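Local coordinates for adhesion G-protein coupled receptor G6 (Danio rerio, PDB 6V55), which acts as the adhesion G-protein coupled receptor Gpr126, linked to myelination and cell adhesion, with an extracellular region that binds calcium, at residues V351-E354 and Q355-D358. Sequence-based numbering, arbitrary orientation.
Sequences VTDE and QTPD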
loop_
_atom_site.group_PDB
_atom_site.type_symbol
_atom_site.label_atom_id
_atom_site.label_comp_id
_atom_site.label_asym_id
_atom_site.label_seq_id
_atom_site.Cartn_x
_atom_site.Cartn_y
_atom_site.Cartn_z
ATOM N N VAL A 351 -35.099 26.831 8.436
ATOM C CA VAL A 351 -35.935 27.135 9.589
ATOM C C VAL A 351 -37.074 28.056 9.151
ATOM O O VAL A 351 -36.989 28.734 8.124
ATOM C CB VAL A 351 -35.121 27.760 10.752
ATOM C CG1 VAL A 351 -33.939 26.876 11.136
ATOM C CG2 VAL A 351 -34.632 29.139 10.406
ATOM N N THR A 352 -38.169 28.055 9.920
ATOM C CA THR A 352 -39.276 28.991 9.697
ATOM C C THR A 352 -39.459 29.876 10.926
ATOM O O THR A 352 -39.767 29.382 12.010
ATOM C CB THR A 352 -40.591 28.278 9.363
ATOM O OG1 THR A 352 -40.488 27.703 8.067
ATOM C CG2 THR A 352 -41.727 29.247 9.321
ATOM N N ASP A 353 -39.266 31.176 10.748
ATOM C CA ASP A 353 -39.406 32.159 11.807
ATOM C C ASP A 353 -40.761 32.818 11.641
ATOM O O ASP A 353 -41.027 33.417 10.596
ATOM C CB ASP A 353 -38.294 33.207 11.714
ATOM C CG ASP A 353 -38.058 33.951 13.027
ATOM O OD1 ASP A 353 -36.929 34.438 13.236
ATOM O OD2 ASP A 353 -38.987 34.063 13.855
ATOM N N GLU A 354 -41.602 32.739 12.669
ATOM C CA GLU A 354 -42.873 33.452 12.617
ATOM C C GLU A 354 -42.819 34.802 13.309
ATOM O O GLU A 354 -43.771 35.583 13.191
ATOM C CB GLU A 354 -43.978 32.600 13.214
ATOM C CG GLU A 354 -44.593 31.697 12.178
ATOM C CD GLU A 354 -45.463 30.635 12.791
ATOM O OE1 GLU A 354 -46.623 30.488 12.328
ATOM O OE2 GLU A 354 -44.977 29.949 13.725
ATOM N N GLN A 355 -41.706 35.099 13.985
ATOM C CA GLN A 355 -41.473 36.372 14.652
ATOM C C GLN A 355 -40.215 37.023 14.096
ATOM O O GLN A 355 -39.262 37.284 14.847
ATOM C CB GLN A 355 -41.350 36.146 16.158
ATOM C CG GLN A 355 -42.617 35.608 16.783
ATOM C CD GLN A 355 -42.343 34.900 18.080
ATOM O OE1 GLN A 355 -41.312 35.143 18.717
ATOM N NE2 GLN A 355 -43.254 34.004 18.482
ATOM N N THR A 356 -40.191 37.227 12.772
ATOM C CA THR A 356 -39.020 37.807 12.103
ATOM C C THR A 356 -38.626 39.226 12.525
ATOM O O THR A 356 -37.410 39.439 12.727
ATOM C CB THR A 356 -39.195 37.706 10.579
ATOM O OG1 THR A 356 -39.722 36.418 10.205
ATOM C CG2 THR A 356 -37.897 37.941 9.866
ATOM N N PRO A 357 -39.536 40.212 12.729
ATOM C CA PRO A 357 -39.066 41.535 13.158
ATOM C C PRO A 357 -38.630 41.667 14.605
ATOM O O PRO A 357 -38.104 42.726 14.984
ATOM C CB PRO A 357 -40.284 42.399 12.903
ATOM C CG PRO A 357 -41.373 41.540 13.107
ATOM C CD PRO A 357 -40.979 40.361 12.373
ATOM N N ASP A 358 -38.818 40.647 15.417
ATOM C CA ASP A 358 -38.570 40.798 16.845
ATOM C C ASP A 358 -37.107 40.456 17.129
ATOM O O ASP A 358 -36.294 41.344 17.382
ATOM C CB ASP A 358 -39.577 39.946 17.616
ATOM C CG ASP A 358 -41.029 40.262 17.198
ATOM O OD1 ASP A 358 -41.450 41.433 17.350
ATOM O OD2 ASP A 358 -41.749 39.371 16.691
#
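Asp353 reaches forward over the peptide that follows it, and its OD2 accepts the backbone N-H of Gln355 at 2.9 Å from the N atom. A side-chain oxygen accepting from the amide two residues on defines an Asx turn, for which aspartate has the right reach. CG lies anti to the backbone N (chi1 -159°) and beside the carbonyl carbon, which carries the carboxylate toward the turn. The bond is bent, 145° at the hydrogen, and the amide meets OD2 on its anti side, 33° out of the carboxylate plane. OD2 is gripped a second time by a salt bridge from NH2 of Arg359, which probably offsets the buried negative charge. Replacing the carboxylate with the methyl of an alanine is likely to leave the Gln355 amide and the Arg359 guanidinium without their shared acceptor and free the turn to shift.

Farther along, a weak hydrogen bond from Asp358 N to Gln355 O closes a type I turn, with Thr356 and Pro357 at its corners. The extended side chain of Gln355 carries NE2 away to a weak hydrogen bond with Asn434 OD1.

Between Asp353 and Thr356 the side chains meet by van der Waals contact, Asp353 CB lying 3.8 Å from Thr356 OG1. That hydroxyl hydrogen-bonds to Thr397 O and Thr399 OG1; a short branched side chain suits this place because its oxygen stays close to the backbone.

The Asx turn begins where strand 342-353 of the SEA domain ends. That strand runs between strands 399-410 and 436-445, with Asp353 backbone-bonded to Thr399 and Glu354 to Gly435. Residues 355-358 then lead the chain toward helix 361-374, whose Ala361 touches the Asp353 side chain.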